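Local atomic coordinates of beta-galactosidase BgaB (Bifidobacterium adolescentis, PDB entry 5VYM), a protein that hydrolyses terminal beta-galactose residues of galactooligosaccharides, preferring beta-1,4-linked galactose pairs, and is represented here by its trimerisation domain. Residues A3-S15 with F42-L54. Residues are numbered along the deposited sequence; the frame is centred on the assembly and turned at random.
Sequences AHSDTAILFSAES and FLDAGSRADIVPL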
loop_
_atom_site.group_PDB
_atom_site.type_symbol
_atom_site.label_atom_id
_atom_site.label_comp_id
_atom_site.label_asym_id
_atom_site.label_seq_id
_atom_site.Cartn_x
_atom_site.Cartn_y
_atom_site.Cartn_z
ATOM N N ALA B 3 -13.542 17.791 19.385
ATOM C CA ALA B 3 -13.805 19.222 19.299
ATOM C C ALA B 3 -12.594 19.969 18.748
ATOM O O ALA B 3 -12.406 21.154 19.027
ATOM C CB ALA B 3 -14.196 19.771 20.664
ATOM N N HIS B 4 -11.777 19.270 17.962
ATOM C CA HIS B 4 -10.584 19.831 17.348
ATOM C C HIS B 4 -10.830 20.079 15.860
ATOM O O HIS B 4 -11.961 19.996 15.368
ATOM C CB HIS B 4 -9.384 18.907 17.584
ATOM C CG HIS B 4 -9.635 17.476 17.221
ATOM N ND1 HIS B 4 -9.883 17.065 15.927
ATOM C CD2 HIS B 4 -9.669 16.356 17.982
ATOM C CE1 HIS B 4 -10.061 15.756 15.909
ATOM N NE2 HIS B 4 -9.937 15.302 17.142
ATOM N N SER B 5 -9.757 20.389 15.139
ATOM C CA SER B 5 -9.842 20.674 13.717
ATOM C C SER B 5 -9.980 19.383 12.910
ATOM O O SER B 5 -9.758 18.276 13.406
ATOM C CB SER B 5 -8.612 21.456 13.257
ATOM O OG SER B 5 -8.550 21.526 11.840
ATOM N N ASP B 6 -10.357 19.540 11.639
ATOM C CA ASP B 6 -10.407 18.407 10.724
ATOM C C ASP B 6 -9.028 18.002 10.222
ATOM O O ASP B 6 -8.847 16.851 9.812
ATOM C CB ASP B 6 -11.301 18.724 9.523
ATOM C CG ASP B 6 -12.776 18.681 9.862
ATOM O OD1 ASP B 6 -13.146 17.994 10.837
ATOM O OD2 ASP B 6 -13.569 19.328 9.145
ATOM N N THR B 7 -8.061 18.915 10.251
ATOM C CA THR B 7 -6.742 18.693 9.675
ATOM C C THR B 7 -5.685 18.743 10.768
ATOM O O THR B 7 -5.706 19.638 11.619
ATOM C CB THR B 7 -6.431 19.741 8.601
ATOM O OG1 THR B 7 -7.487 19.763 7.633
ATOM C CG2 THR B 7 -5.114 19.418 7.906
ATOM N N ALA B 8 -4.765 17.784 10.737
ATOM C CA ALA B 8 -3.632 17.741 11.650
ATOM C C ALA B 8 -2.342 17.774 10.845
ATOM O O ALA B 8 -2.149 16.961 9.936
ATOM C CB ALA B 8 -3.672 16.488 12.529
ATOM N N ILE B 9 -1.472 18.722 11.170
ATOM C CA ILE B 9 -0.128 18.771 10.607
ATOM C C ILE B 9 0.801 18.047 11.572
ATOM O O ILE B 9 0.964 18.469 12.722
ATOM C CB ILE B 9 0.326 20.217 10.373
ATOM C CG1 ILE B 9 -0.648 20.926 9.432
ATOM C CG2 ILE B 9 1.740 20.247 9.811
ATOM C CD1 ILE B 9 -0.339 22.386 9.218
ATOM N N LEU B 10 1.395 16.950 11.114
ATOM C CA LEU B 10 2.176 16.093 11.992
ATOM C C LEU B 10 3.585 16.635 12.171
ATOM O O LEU B 10 4.226 17.076 11.212
ATOM C CB LEU B 10 2.230 14.670 11.443
ATOM C CG LEU B 10 0.876 14.004 11.191
ATOM C CD1 LEU B 10 1.072 12.525 10.908
ATOM C CD2 LEU B 10 -0.069 14.216 12.366
ATOM N N PHE B 11 4.067 16.595 13.411
ATOM C CA PHE B 11 5.402 17.058 13.761
ATOM C C PHE B 11 6.247 15.880 14.225
ATOM O O PHE B 11 5.852 15.148 15.140
ATOM C CB PHE B 11 5.347 18.131 14.851
ATOM C CG PHE B 11 6.689 18.480 15.422
ATOM C CD1 PHE B 11 7.640 19.122 14.645
ATOM C CD2 PHE B 11 7.001 18.167 16.734
ATOM C CE1 PHE B 11 8.880 19.443 15.165
ATOM C CE2 PHE B 11 8.240 18.487 17.263
ATOM C CZ PHE B 11 9.180 19.126 16.476
ATOM N N SER B 12 7.405 15.703 13.596
ATOM C CA SER B 12 8.347 14.638 13.923
ATOM C C SER B 12 9.613 15.272 14.485
ATOM O O SER B 12 10.357 15.934 13.753
ATOM C CB SER B 12 8.660 13.790 12.694
ATOM O OG SER B 12 9.775 12.949 12.931
ATOM N N ALA B 13 9.853 15.069 15.782
ATOM C CA ALA B 13 11.055 15.615 16.405
ATOM C C ALA B 13 12.316 15.038 15.773
ATOM O O ALA B 13 13.300 15.757 15.564
ATOM C CB ALA B 13 11.038 15.347 17.910
ATOM N N GLU B 14 12.303 13.739 15.459
ATOM C CA GLU B 14 13.458 13.126 14.813
ATOM C C GLU B 14 13.736 13.768 13.459
ATOM O O GLU B 14 14.898 13.961 13.083
ATOM C CB GLU B 14 13.239 11.618 14.661
ATOM C CG GLU B 14 13.149 10.856 15.978
ATOM C CD GLU B 14 11.741 10.817 16.544
ATOM O OE1 GLU B 14 11.430 9.872 17.300
ATOM O OE2 GLU B 14 10.943 11.726 16.232
ATOM N N SER B 15 12.683 14.111 12.714
ATOM C CA SER B 15 12.876 14.784 11.433
ATOM C C SER B 15 13.482 16.169 11.625
ATOM O O SER B 15 14.296 16.617 10.807
ATOM C CB SER B 15 11.549 14.876 10.678
ATOM O OG SER B 15 11.021 13.586 10.419
ATOM N N PHE B 42 -3.132 26.896 6.096
ATOM C CA PHE B 42 -4.454 26.441 6.513
ATOM C C PHE B 42 -5.195 27.529 7.277
ATOM O O PHE B 42 -6.421 27.650 7.164
ATOM C CB PHE B 42 -4.336 25.176 7.361
ATOM C CG PHE B 42 -4.389 23.903 6.561
ATOM C CD1 PHE B 42 -5.606 23.372 6.162
ATOM C CD2 PHE B 42 -3.226 23.233 6.213
ATOM C CE1 PHE B 42 -5.662 22.204 5.427
ATOM C CE2 PHE B 42 -3.275 22.065 5.479
ATOM C CZ PHE B 42 -4.494 21.550 5.084
ATOM N N LEU B 43 -4.469 28.333 8.053
ATOM C CA LEU B 43 -5.098 29.434 8.775
ATOM C C LEU B 43 -5.602 30.501 7.810
ATOM O O LEU B 43 -6.732 30.985 7.941
ATOM C CB LEU B 43 -4.111 30.030 9.779
ATOM C CG LEU B 43 -4.653 31.097 10.726
ATOM C CD1 LEU B 43 -5.708 30.505 11.645
ATOM C CD2 LEU B 43 -3.522 31.715 11.531
ATOM N N ASP B 44 -4.778 30.875 6.827
ATOM C CA ASP B 44 -5.170 31.907 5.872
ATOM C C ASP B 44 -6.310 31.464 4.966
ATOM O O ASP B 44 -7.003 32.319 4.402
ATOM C CB ASP B 44 -3.970 32.325 5.020
ATOM C CG ASP B 44 -2.927 33.092 5.812
ATOM O OD1 ASP B 44 -3.103 33.254 7.038
ATOM O OD2 ASP B 44 -1.927 33.536 5.205
ATOM N N ALA B 45 -6.523 30.160 4.810
ATOM C CA ALA B 45 -7.592 29.643 3.966
ATOM C C ALA B 45 -8.902 29.456 4.721
ATOM O O ALA B 45 -9.856 28.914 4.154
ATOM C CB ALA B 45 -7.166 28.319 3.327
ATOM N N GLY B 46 -8.970 29.884 5.980
ATOM C CA GLY B 46 -10.190 29.778 6.753
ATOM C C GLY B 46 -10.447 28.429 7.385
ATOM O O GLY B 46 -11.528 28.227 7.950
ATOM N N SER B 47 -9.494 27.497 7.310
ATOM C CA SER B 47 -9.634 26.159 7.892
ATOM C C SER B 47 -8.375 25.877 8.709
ATOM O O SER B 47 -7.483 25.152 8.264
ATOM C CB SER B 47 -9.859 25.107 6.806
ATOM O OG SER B 47 -11.057 25.360 6.093
ATOM N N ARG B 48 -8.311 26.458 9.905
ATOM C CA ARG B 48 -7.135 26.309 10.751
ATOM C C ARG B 48 -6.913 24.847 11.116
ATOM O O ARG B 48 -7.833 24.158 11.567
ATOM C CB ARG B 48 -7.281 27.146 12.021
ATOM C CG ARG B 48 -6.089 27.038 12.958
ATOM C CD ARG B 48 -6.439 27.458 14.376
ATOM N NE ARG B 48 -5.301 27.304 15.279
ATOM C CZ ARG B 48 -4.978 26.167 15.887
ATOM N NH1 ARG B 48 -5.708 25.076 15.693
ATOM N NH2 ARG B 48 -3.923 26.120 16.690
ATOM N N ALA B 49 -5.685 24.380 10.923
ATOM C CA ALA B 49 -5.297 23.020 11.253
ATOM C C ALA B 49 -4.537 22.991 12.572
ATOM O O ALA B 49 -3.911 23.976 12.972
ATOM C CB ALA B 49 -4.431 22.417 10.144
ATOM N N ASP B 50 -4.606 21.851 13.250
ATOM C CA ASP B 50 -3.837 21.627 14.463
ATOM C C ASP B 50 -2.467 21.062 14.115
ATOM O O ASP B 50 -2.285 20.413 13.082
ATOM C CB ASP B 50 -4.562 20.665 15.406
ATOM C CG ASP B 50 -5.930 21.165 15.814
ATOM O OD1 ASP B 50 -6.113 22.397 15.910
ATOM O OD2 ASP B 50 -6.823 20.322 16.044
ATOM N N ILE B 51 -1.499 21.321 14.987
ATOM C CA ILE B 51 -0.182 20.703 14.902
ATOM C C ILE B 51 -0.117 19.619 15.967
ATOM O O ILE B 51 -0.208 19.909 17.166
ATOM C CB ILE B 51 0.940 21.735 15.078
ATOM C CG1 ILE B 51 0.867 22.788 13.969
ATOM C CG2 ILE B 51 2.296 21.044 15.074
ATOM C CD1 ILE B 51 1.911 23.872 14.087
ATOM N N VAL B 52 0.027 18.371 15.533
ATOM C CA VAL B 52 -0.029 17.208 16.409
ATOM C C VAL B 52 1.285 16.458 16.280
ATOM O O VAL B 52 1.754 16.240 15.161
ATOM C CB VAL B 52 -1.211 16.279 16.072
ATOM C CG1 VAL B 52 -1.226 15.075 17.000
ATOM C CG2 VAL B 52 -2.522 17.043 16.153
ATOM N N PRO B 53 1.923 16.058 17.381
ATOM C CA PRO B 53 3.116 15.214 17.274
ATOM C C PRO B 53 2.803 13.907 16.561
ATOM O O PRO B 53 1.711 13.348 16.689
ATOM C CB PRO B 53 3.516 14.975 18.735
ATOM C CG PRO B 53 2.942 16.135 19.474
ATOM C CD PRO B 53 1.660 16.477 18.769
ATOM N N LEU B 54 3.791 13.422 15.805
ATOM C CA LEU B 54 3.600 12.217 15.003
ATOM C C LEU B 54 3.242 11.018 15.872
ATOM O O LEU B 54 2.444 10.163 15.465
ATOM C CB LEU B 54 4.862 11.940 14.185
ATOM C CG LEU B 54 4.900 10.683 13.317
ATOM C CD1 LEU B 54 3.702 10.633 12.392
ATOM C CD2 LEU B 54 6.192 10.627 12.516
#
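I9 and D50 bury the most surface where strands 7-11 and 50-53 pair in parallel, followed by L54 just past the second strand. The backbone of D50 lies between T7 and I9. Its N gives a bond to T7 O, and its O takes one from I9 N at 2.7 Å. The ladder continues through I9, V52 and F11 to L54, whose N reaches F11 O at 2.8 Å. D50 OD2 receives S5 N at 3.1 Å from the syn side, 33° out of the carboxylate plane. Y61 OH also bonds OD2. D50 OD1 takes R48 NH1 at the edge of the guanidinium, 2.7 Å away, in a salt bridge. S5 OG lies anti to its own N (chi1 169°), where it meets a lone pair of R48 O at 2.7 Å. It also accepts T7 N, making an ST turn. On the helix side, I9 CG1 packs on A49 CB and CD1 comes near F42. T7 CG2 sits over one face of the F42 ring, 4.0 Å from its centroid, a CH-pi contact. L10 lies on the face of A8 and V52, and its CD1 meets L54 CD1 at 3.6 Å, crossing at about a right angle. The chain links the strands through helices 13-20 and 31-44, the latter covering I9 and I51. This is a beta-alpha-beta crossover in a parallel sheet of order 2-1-3-4, consistent with the domain's glutaminase I clan.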